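Local coordinates for hypothetical protein TTHA1785 (PDB 2EPG) that probably joins RNA ends as a manganese- and GTP-dependent RtcB ligase, sealing 3'-phosphate or 2',3'-cyclic phosphate ends to 5'-hydroxyl ends, at residues S152-E155 with L156-L160; V256-D259 with Y260-F264; G323-P326 with R327-G330. All coordinates share one frame; numbering follows the deposited sequence.

Contact 1. Residues S152-E155 with L156-L160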
ATOM      1  N   SER A 152       1.197  -5.050  26.376  1.00 50.80           N
ATOM      2  CA  SER A 152       2.492  -5.258  27.010  1.00 49.96           C
ATOM      3  C   SER A 152       3.522  -5.477  25.908  1.00 50.08           C
ATOM      4  O   SER A 152       3.162  -5.750  24.757  1.00 49.99           O
ATOM      5  CB  SER A 152       2.445  -6.488  27.909  1.00 50.12           C
ATOM      6  OG  SER A 152       2.247  -7.657  27.130  1.00 51.08           O
ATOM      7  N   LYS A 153       4.801  -5.360  26.253  1.00 48.60           N
ATOM      8  CA  LYS A 153       5.864  -5.559  25.280  1.00 48.54           C
ATOM      9  C   LYS A 153       5.829  -6.984  24.724  1.00 47.05           C
ATOM     10  O   LYS A 153       6.163  -7.220  23.559  1.00 46.52           O
ATOM     11  CB  LYS A 153       7.223  -5.249  25.915  1.00 51.25           C
ATOM     12  CG  LYS A 153       7.421  -5.855  27.292  1.00 56.60           C
ATOM     13  CD  LYS A 153       8.568  -5.176  28.042  1.00 59.90           C
ATOM     14  CE  LYS A 153       8.579  -5.569  29.520  1.00 61.58           C
ATOM     15  NZ  LYS A 153       9.719  -4.948  30.262  1.00 63.65           N
ATOM     16  N   ARG A 154       5.419  -7.939  25.545  1.00 45.60           N
ATOM     17  CA  ARG A 154       5.341  -9.305  25.064  1.00 45.29           C
ATOM     18  C   ARG A 154       4.190  -9.406  24.062  1.00 43.93           C
ATOM     19  O   ARG A 154       4.266 -10.143  23.085  1.00 42.11           O
ATOM     20  CB  ARG A 154       5.086 -10.287  26.202  1.00 47.56           C
ATOM     21  CG  ARG A 154       5.186 -11.728  25.738  1.00 53.27           C
ATOM     22  CD  ARG A 154       4.485 -12.683  26.682  1.00 58.75           C
ATOM     23  NE  ARG A 154       3.056 -12.397  26.779  1.00 62.06           N
ATOM     24  CZ  ARG A 154       2.201 -13.114  27.501  1.00 64.33           C
ATOM     25  NH1 ARG A 154       0.915 -12.778  27.536  1.00 65.29           N
ATOM     26  NH2 ARG A 154       2.627 -14.172  28.186  1.00 64.68           N
ATOM     27  N   GLU A 155       3.123  -8.657  24.314  1.00 42.32           N
ATOM     28  CA  GLU A 155       1.971  -8.679  23.435  1.00 42.22           C
ATOM     29  C   GLU A 155       2.286  -8.028  22.105  1.00 42.97           C
ATOM     30  O   GLU A 155       1.991  -8.586  21.055  1.00 41.32           O
ATOM     31  CB  GLU A 155       0.784  -7.970  24.082  1.00 41.62           C
ATOM     32  CG  GLU A 155       0.289  -8.680  25.327  1.00 42.91           C
ATOM     33  CD  GLU A 155      -0.949  -8.052  25.908  1.00 42.77           C
ATOM     34  OE1 GLU A 155      -1.009  -6.806  25.996  1.00 42.40           O
ATOM     35  OE2 GLU A 155      -1.859  -8.816  26.289  1.00 45.65           O
ATOM     36  N   LEU A 156       2.897  -6.855  22.131  1.00 42.35           N
ATOM     37  CA  LEU A 156       3.182  -6.225  20.865  1.00 44.67           C
ATOM     38  C   LEU A 156       4.269  -7.000  20.126  1.00 43.76           C
ATOM     39  O   LEU A 156       4.407  -6.884  18.913  1.00 44.03           O
ATOM     40  CB  LEU A 156       3.518  -4.750  21.068  1.00 47.44           C
ATOM     41  CG  LEU A 156       4.898  -4.249  21.422  1.00 51.31           C
ATOM     42  CD1 LEU A 156       5.532  -3.640  20.169  1.00 53.05           C
ATOM     43  CD2 LEU A 156       4.773  -3.186  22.516  1.00 54.57           C
ATOM     44  N   LYS A 157       4.987  -7.844  20.863  1.00 41.96           N
ATOM     45  CA  LYS A 157       6.041  -8.690  20.302  1.00 40.48           C
ATOM     46  C   LYS A 157       5.341  -9.797  19.500  1.00 37.64           C
ATOM     47  O   LYS A 157       5.761 -10.165  18.399  1.00 35.09           O
ATOM     48  CB  LYS A 157       6.851  -9.325  21.435  1.00 43.72           C
ATOM     49  CG  LYS A 157       8.288  -9.647  21.111  1.00 46.65           C
ATOM     50  CD  LYS A 157       9.191  -8.423  21.256  1.00 48.60           C
ATOM     51  CE  LYS A 157      10.663  -8.838  21.269  1.00 50.54           C
ATOM     52  NZ  LYS A 157      11.601  -7.674  21.376  1.00 54.98           N
ATOM     53  N   GLU A 158       4.279 -10.339  20.076  1.00 34.60           N
ATOM     54  CA  GLU A 158       3.506 -11.367  19.403  1.00 35.05           C
ATOM     55  C   GLU A 158       2.816 -10.723  18.185  1.00 32.68           C
ATOM     56  O   GLU A 158       2.692 -11.346  17.130  1.00 30.12           O
ATOM     57  CB  GLU A 158       2.480 -11.959  20.369  1.00 34.96           C
ATOM     58  CG  GLU A 158       3.140 -12.682  21.522  1.00 38.91           C
ATOM     59  CD  GLU A 158       2.147 -13.292  22.483  1.00 42.09           C
ATOM     60  OE1 GLU A 158       0.947 -12.956  22.384  1.00 43.48           O
ATOM     61  OE2 GLU A 158       2.574 -14.099  23.342  1.00 44.25           O
ATOM     62  N   ILE A 159       2.403  -9.469  18.333  1.00 30.22           N
ATOM     63  CA  ILE A 159       1.755  -8.760  17.239  1.00 32.06           C
ATOM     64  C   ILE A 159       2.694  -8.656  16.042  1.00 32.20           C
ATOM     65  O   ILE A 159       2.282  -8.875  14.904  1.00 29.46           O
ATOM     66  CB  ILE A 159       1.276  -7.352  17.688  1.00 31.39           C
ATOM     67  CG1 ILE A 159       0.048  -7.505  18.597  1.00 32.88           C
ATOM     68  CG2 ILE A 159       0.876  -6.505  16.490  1.00 30.88           C
ATOM     69  CD1 ILE A 159      -0.509  -6.208  19.114  1.00 31.76           C
ATOM     70  N   LEU A 160       3.967  -8.368  16.295  1.00 32.82           N
ATOM     71  CA  LEU A 160       4.919  -8.251  15.200  1.00 32.79           C
ATOM     72  C   LEU A 160       5.075  -9.545  14.413  1.00 32.79           C
ATOM     73  O   LEU A 160       5.428  -9.523  13.231  1.00 30.22           O
ATOM     74  CB  LEU A 160       6.292  -7.804  15.712  1.00 31.69           C
ATOM     75  CG  LEU A 160       6.382  -6.477  16.465  1.00 34.86           C
ATOM     76  CD1 LEU A 160       7.862  -6.128  16.687  1.00 38.57           C
ATOM     77  CD2 LEU A 160       5.697  -5.379  15.696  1.00 34.06           C
TER
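Leu156 N reaches back to Ser152 O at 2.9 Å and closes the first turn of helix 153-162, which starts with a capping box. Ser152 holds the N-cap, and Glu155 supplies the other half: Ser152 N donates to Glu155 OE1 at 2.8 Å, meeting the carboxylate on its anti side and 25° out of its plane. The return bond, from Glu155 N to Ser152 OG, completes the motif, although the hydroxyl lies too close to a neighbouring atom for its place to be sure. Because Glu155 keeps CG beside its own backbone N (chi1 -65°) and then runs extended, its carboxylate swings back toward the helix start, where the negative charge would suit the positive end of the helix dipole.

Among the backbone bonds that follow, Glu158 N donates to Arg154 O at 3.0 Å. Lys157 N is held more loosely, by weak bonds to the carbonyls of Lys153 and Arg154.

The charged pair is Arg154 with Glu158, whose side chains lie alongside each other and point the same way. Their flat ends are only 13° from parallel, and Glu158 OE2 sits over one face of the guanidinium, 3.9 Å from Arg154 NE. This is a long salt bridge of charges alone, with no N-H aimed at the oxygen. The other oxygen, OE1, has a firmer partner in Trp166 NE1 on helix 164-169.

On the buried side, Leu156 brings CD2 to 3.8 Å from Lys153 CA and, beyond this turn, packs on Phe200 of helix 197-203. Ile159 faces Ala306 of helix 288-321 and stays close to its own helix as well: its CG1 lies 3.3 Å from Glu155 O, the very carbonyl that accepts from Ile159 N at 2.9 Å.

Contact 2. Residues V256-D259 with Y260-F264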
ATOM      1  N   VAL A 256      13.294   0.793  11.193  1.00 35.31           N
ATOM      2  CA  VAL A 256      13.816  -0.437  10.608  1.00 32.41           C
ATOM      3  C   VAL A 256      14.488  -0.166   9.259  1.00 33.12           C
ATOM      4  O   VAL A 256      15.513  -0.772   8.921  1.00 34.46           O
ATOM      5  CB  VAL A 256      12.689  -1.490  10.415  1.00 32.47           C
ATOM      6  CG1 VAL A 256      13.186  -2.638   9.525  1.00 29.99           C
ATOM      7  CG2 VAL A 256      12.262  -2.033  11.756  1.00 29.87           C
ATOM      8  N   CYS A 257      13.922   0.749   8.485  1.00 32.43           N
ATOM      9  CA  CYS A 257      14.507   1.066   7.191  1.00 35.14           C
ATOM     10  C   CYS A 257      15.862   1.732   7.411  1.00 34.40           C
ATOM     11  O   CYS A 257      16.852   1.388   6.763  1.00 34.57           O
ATOM     12  CB  CYS A 257      13.583   1.994   6.388  1.00 35.00           C
ATOM     13  SG  CYS A 257      14.195   2.431   4.713  1.00 40.92           S
ATOM     14  N   GLN A 258      15.894   2.679   8.340  1.00 36.20           N
ATOM     15  CA  GLN A 258      17.114   3.415   8.672  1.00 37.50           C
ATOM     16  C   GLN A 258      18.202   2.493   9.207  1.00 35.22           C
ATOM     17  O   GLN A 258      19.347   2.563   8.779  1.00 35.04           O
ATOM     18  CB  GLN A 258      16.810   4.493   9.712  1.00 39.01           C
ATOM     19  CG  GLN A 258      18.038   5.236  10.202  1.00 45.54           C
ATOM     20  CD  GLN A 258      18.608   6.183   9.161  1.00 48.44           C
ATOM     21  OE1 GLN A 258      17.979   7.185   8.812  1.00 53.27           O
ATOM     22  NE2 GLN A 258      19.801   5.869   8.654  1.00 49.96           N
ATOM     23  N   ASP A 259      17.830   1.629  10.144  1.00 35.40           N
ATOM     24  CA  ASP A 259      18.763   0.683  10.751  1.00 34.02           C
ATOM     25  C   ASP A 259      19.452  -0.176   9.702  1.00 35.25           C
ATOM     26  O   ASP A 259      20.664  -0.384   9.758  1.00 35.59           O
ATOM     27  CB  ASP A 259      18.034  -0.249  11.724  1.00 34.39           C
ATOM     28  CG  ASP A 259      17.505   0.465  12.960  1.00 35.51           C
ATOM     29  OD1 ASP A 259      16.672  -0.137  13.671  1.00 35.01           O
ATOM     30  OD2 ASP A 259      17.921   1.611  13.233  1.00 36.52           O
ATOM     31  N   TYR A 260      18.684  -0.677   8.740  1.00 35.45           N
ATOM     32  CA  TYR A 260      19.258  -1.547   7.724  1.00 33.72           C
ATOM     33  C   TYR A 260      19.941  -0.889   6.545  1.00 34.80           C
ATOM     34  O   TYR A 260      20.855  -1.470   5.975  1.00 34.96           O
ATOM     35  CB  TYR A 260      18.216  -2.567   7.254  1.00 29.87           C
ATOM     36  CG  TYR A 260      18.015  -3.662   8.286  1.00 27.53           C
ATOM     37  CD1 TYR A 260      17.029  -3.554   9.263  1.00 26.73           C
ATOM     38  CD2 TYR A 260      18.879  -4.761   8.334  1.00 26.08           C
ATOM     39  CE1 TYR A 260      16.906  -4.508  10.271  1.00 25.83           C
ATOM     40  CE2 TYR A 260      18.775  -5.722   9.335  1.00 27.04           C
ATOM     41  CZ  TYR A 260      17.788  -5.586  10.299  1.00 26.34           C
ATOM     42  OH  TYR A 260      17.694  -6.519  11.291  1.00 28.03           O
ATOM     43  N   VAL A 261      19.513   0.310   6.166  1.00 36.97           N
ATOM     44  CA  VAL A 261      20.183   0.986   5.067  1.00 37.89           C
ATOM     45  C   VAL A 261      21.641   1.155   5.495  1.00 40.62           C
ATOM     46  O   VAL A 261      22.559   0.764   4.763  1.00 38.92           O
ATOM     47  CB  VAL A 261      19.604   2.397   4.784  1.00 38.93           C
ATOM     48  CG1 VAL A 261      20.558   3.169   3.880  1.00 39.38           C
ATOM     49  CG2 VAL A 261      18.243   2.287   4.115  1.00 38.13           C
ATOM     50  N   GLU A 262      21.853   1.724   6.683  1.00 41.05           N
ATOM     51  CA  GLU A 262      23.213   1.941   7.160  1.00 44.11           C
ATOM     52  C   GLU A 262      23.952   0.641   7.415  1.00 43.70           C
ATOM     53  O   GLU A 262      25.151   0.557   7.173  1.00 43.33           O
ATOM     54  CB  GLU A 262      23.235   2.844   8.408  1.00 48.01           C
ATOM     55  CG  GLU A 262      22.146   2.612   9.430  1.00 53.20           C
ATOM     56  CD  GLU A 262      22.135   3.697  10.511  1.00 57.59           C
ATOM     57  OE1 GLU A 262      21.851   4.877  10.184  1.00 58.34           O
ATOM     58  OE2 GLU A 262      22.414   3.371  11.690  1.00 58.67           O
ATOM     59  N   ARG A 263      23.246  -0.385   7.876  1.00 43.74           N
ATOM     60  CA  ARG A 263      23.896  -1.661   8.097  1.00 43.01           C
ATOM     61  C   ARG A 263      24.302  -2.237   6.732  1.00 43.51           C
ATOM     62  O   ARG A 263      25.368  -2.836   6.604  1.00 42.41           O
ATOM     63  CB  ARG A 263      22.965  -2.627   8.837  1.00 45.03           C
ATOM     64  CG  ARG A 263      23.617  -3.979   9.108  1.00 46.67           C
ATOM     65  CD  ARG A 263      22.771  -4.917   9.963  1.00 49.81           C
ATOM     66  NE  ARG A 263      23.443  -6.213  10.083  1.00 52.15           N
ATOM     67  CZ  ARG A 263      22.871  -7.337  10.506  1.00 52.76           C
ATOM     68  NH1 ARG A 263      23.588  -8.450  10.568  1.00 53.38           N
ATOM     69  NH2 ARG A 263      21.594  -7.354  10.864  1.00 51.20           N
ATOM     70  N   PHE A 264      23.458  -2.041   5.716  1.00 43.62           N
ATOM     71  CA  PHE A 264      23.735  -2.533   4.353  1.00 44.16           C
ATOM     72  C   PHE A 264      24.859  -1.760   3.672  1.00 46.15           C
ATOM     73  O   PHE A 264      25.553  -2.287   2.802  1.00 46.64           O
ATOM     74  CB  PHE A 264      22.487  -2.428   3.462  1.00 40.26           C
ATOM     75  CG  PHE A 264      21.508  -3.560   3.623  1.00 37.19           C
ATOM     76  CD1 PHE A 264      21.506  -4.350   4.774  1.00 36.21           C
ATOM     77  CD2 PHE A 264      20.546  -3.800   2.644  1.00 34.28           C
ATOM     78  CE1 PHE A 264      20.554  -5.365   4.949  1.00 35.12           C
ATOM     79  CE2 PHE A 264      19.588  -4.812   2.811  1.00 34.70           C
ATOM     80  CZ  PHE A 264      19.590  -5.593   3.963  1.00 33.34           C
TER
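Tyr260 lies alongside Val256, one turn further on in helix 250-265, and its side chain can be followed outward. CB sits 3.6 Å from Val256 O, the carbonyl that also accepts from Tyr260 N. With CG beside the backbone N (chi1 -75°), the ring turns its edge to this same oxygen: CD1 is 3.2 Å from Val256 O, which lies near the ring plane, and 4.0 Å from Val256 CG1. Further out, the ring meets Tyr293 of helix 288-321 at about 60°, and at the tip OH is hydrogen-bonded to Lys194 O.

A second buried pair, four residues apart in the same way, joins Cys257 SG to Val261 CG2 at 4.1 Å. It faces the loops that carry Phe105 and Tyr80, and the Cys257 side chain is about 8 Å from that of Asp106, a predicted manganese ligand.

Round the helix, Gln258 bends at CG and brings NE2 to 2.7 Å from Glu262 OE1. The bond is weak, its N-H angle only 129°, and the amide is turned steeply against the carboxylate. Asp259 turns away to Ser196 and Gln255, while Arg263 forms a salt bridge with Asp292.

Apolar and ring contacts thus pack the buried side, Tyr260 OH, Asp259 and Arg263 add polar ties to the surrounding chain, and the bent Gln258-Glu262 bond links its two side chains only loosely.

Contact 3. Residues G323-P326 with R327-G330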
ATOM      1  N   GLY A 323     -25.083   6.048  17.429  1.00 37.36           N
ATOM      2  CA  GLY A 323     -26.385   5.484  17.128  1.00 36.93           C
ATOM      3  C   GLY A 323     -26.533   4.378  16.105  1.00 37.17           C
ATOM      4  O   GLY A 323     -27.598   3.772  16.028  1.00 34.91           O
ATOM      5  N   PHE A 324     -25.502   4.111  15.310  1.00 35.80           N
ATOM      6  CA  PHE A 324     -25.614   3.049  14.322  1.00 35.14           C
ATOM      7  C   PHE A 324     -25.190   1.740  14.960  1.00 36.05           C
ATOM      8  O   PHE A 324     -24.015   1.564  15.298  1.00 36.92           O
ATOM      9  CB  PHE A 324     -24.729   3.335  13.105  1.00 33.79           C
ATOM     10  CG  PHE A 324     -25.120   4.562  12.345  1.00 33.91           C
ATOM     11  CD1 PHE A 324     -24.400   5.740  12.484  1.00 33.98           C
ATOM     12  CD2 PHE A 324     -26.205   4.542  11.482  1.00 34.79           C
ATOM     13  CE1 PHE A 324     -24.751   6.881  11.775  1.00 32.70           C
ATOM     14  CE2 PHE A 324     -26.569   5.678  10.762  1.00 35.28           C
ATOM     15  CZ  PHE A 324     -25.839   6.854  10.909  1.00 34.27           C
ATOM     16  N   THR A 325     -26.139   0.819  15.116  1.00 35.76           N
ATOM     17  CA  THR A 325     -25.850  -0.481  15.711  1.00 35.91           C
ATOM     18  C   THR A 325     -25.022  -1.318  14.739  1.00 36.84           C
ATOM     19  O   THR A 325     -24.935  -0.999  13.557  1.00 35.61           O
ATOM     20  CB  THR A 325     -27.143  -1.266  16.011  1.00 36.76           C
ATOM     21  OG1 THR A 325     -27.848  -1.497  14.785  1.00 37.88           O
ATOM     22  CG2 THR A 325     -28.047  -0.482  16.973  1.00 39.67           C
ATOM     23  N   PRO A 326     -24.416  -2.409  15.226  1.00 37.57           N
ATOM     24  CA  PRO A 326     -23.613  -3.256  14.347  1.00 39.53           C
ATOM     25  C   PRO A 326     -24.402  -3.732  13.139  1.00 40.43           C
ATOM     26  O   PRO A 326     -23.857  -3.843  12.047  1.00 38.48           O
ATOM     27  CB  PRO A 326     -23.194  -4.402  15.265  1.00 38.90           C
ATOM     28  CG  PRO A 326     -22.991  -3.703  16.560  1.00 38.09           C
ATOM     29  CD  PRO A 326     -24.241  -2.816  16.632  1.00 39.18           C
ATOM     30  N   ARG A 327     -25.688  -4.006  13.320  1.00 43.03           N
ATOM     31  CA  ARG A 327     -26.474  -4.460  12.185  1.00 45.77           C
ATOM     32  C   ARG A 327     -26.874  -3.291  11.291  1.00 44.33           C
ATOM     33  O   ARG A 327     -27.181  -3.486  10.123  1.00 44.79           O
ATOM     34  CB  ARG A 327     -27.695  -5.288  12.643  1.00 49.69           C
ATOM     35  CG  ARG A 327     -28.830  -4.549  13.323  1.00 56.21           C
ATOM     36  CD  ARG A 327     -29.670  -5.541  14.159  1.00 62.36           C
ATOM     37  NE  ARG A 327     -29.872  -6.823  13.474  1.00 65.76           N
ATOM     38  CZ  ARG A 327     -30.372  -7.923  14.045  1.00 67.48           C
ATOM     39  NH1 ARG A 327     -30.511  -9.035  13.325  1.00 67.44           N
ATOM     40  NH2 ARG A 327     -30.733  -7.923  15.327  1.00 65.15           N
ATOM     41  N   ASP A 328     -26.843  -2.074  11.827  1.00 43.11           N
ATOM     42  CA  ASP A 328     -27.163  -0.899  11.018  1.00 41.63           C
ATOM     43  C   ASP A 328     -25.976  -0.590  10.103  1.00 39.42           C
ATOM     44  O   ASP A 328     -26.117  -0.479   8.883  1.00 37.08           O
ATOM     45  CB  ASP A 328     -27.391   0.359  11.871  1.00 42.05           C
ATOM     46  CG  ASP A 328     -28.749   0.394  12.553  1.00 46.39           C
ATOM     47  OD1 ASP A 328     -29.755  -0.004  11.925  1.00 47.37           O
ATOM     48  OD2 ASP A 328     -28.806   0.847  13.719  1.00 47.32           O
ATOM     49  N   HIS A 329     -24.800  -0.438  10.703  1.00 36.80           N
ATOM     50  CA  HIS A 329     -23.642  -0.068   9.906  1.00 35.56           C
ATOM     51  C   HIS A 329     -22.993  -1.199   9.134  1.00 34.70           C
ATOM     52  O   HIS A 329     -22.480  -0.971   8.050  1.00 38.28           O
ATOM     53  CB  HIS A 329     -22.615   0.694  10.763  1.00 33.75           C
ATOM     54  CG  HIS A 329     -21.922  -0.132  11.804  1.00 33.78           C
ATOM     55  ND1 HIS A 329     -21.125  -1.214  11.495  1.00 33.85           N
ATOM     56  CD2 HIS A 329     -21.834   0.024  13.149  1.00 33.98           C
ATOM     57  CE1 HIS A 329     -20.573  -1.684  12.601  1.00 33.00           C
ATOM     58  NE2 HIS A 329     -20.987  -0.952  13.618  1.00 32.75           N
ATOM     59  N   GLY A 330     -23.043  -2.414   9.669  1.00 33.48           N
ATOM     60  CA  GLY A 330     -22.438  -3.552   8.995  1.00 32.08           C
ATOM     61  C   GLY A 330     -21.100  -3.247   8.334  1.00 31.14           C
ATOM     62  O   GLY A 330     -20.885  -3.647   7.196  1.00 29.03           O
TER
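Asp328 OD2 is gripped twice by Thr325: the backbone N donates to it at 3.0 Å and the hydroxyl OG1 at 2.7 Å. This is a capping box at the start of the short helix 326-329, with Thr325 as N-cap. The two donors use the oxygen differently. Thr325 N comes to its anti side, close to the carboxylate plane, whereas OG1 stands above that plane. Thr325 OG1 lies between its own backbone N and carbonyl carbon (chi1 61°), a position from which it also accepts a weak bond from Asp328 N. Two bonds on one oxygen should fix the rotation of the carboxylate and would tend to keep it charged.

Just before the box, Gly323 takes a positive phi and serves as the C-prime residue of the Schellman motif ending helix 288-321, so one helix stops and the next begins within a few residues. The single turn is then carried by His329 N donating to Thr325 O at 2.9 Å, nearly straight, and by Gly330 N donating to Pro326 O at 2.9 Å from above the carbonyl plane.

Apolar contact centres on His329. Its ring is laid over Pro326, whose CA makes a CH-pi contact 3.8 Å from the ring centroid and 22° off the normal. Both ring nitrogens are engaged: ND1 with Leu331 N, NE2 with Glu320 OE2 of the long helix. Phe324 CB packs against the CB atoms of Asp328 and His329, while its ring leads off to Leu118 and to Arg126, a cation-pi partner. At the edge of the imidazole, His329 CD2 comes to 3.4 Å from Phe324 O.

All three contacts are short-range helical ones, and none touches another: the centres of contacts 1 and 2 are 22 Å apart, those of contacts 2 and 3 45 Å, on opposite sides of the chain's centre. Helix 288-321 is what they share: contacts 1 and 2 pack against it, and contact 3 follows its end and folds back on its last turn. Contacts 1 and 3 are both capped starts, one box pairing serine with glutamate, the other threonine with aspartate. Contact 2 lies inside a helix, with apolar pairs on its buried side and polar ties around them; half its touching residues are buried, against a quarter in the caps. It alone comes near predicted manganese and GMP sites.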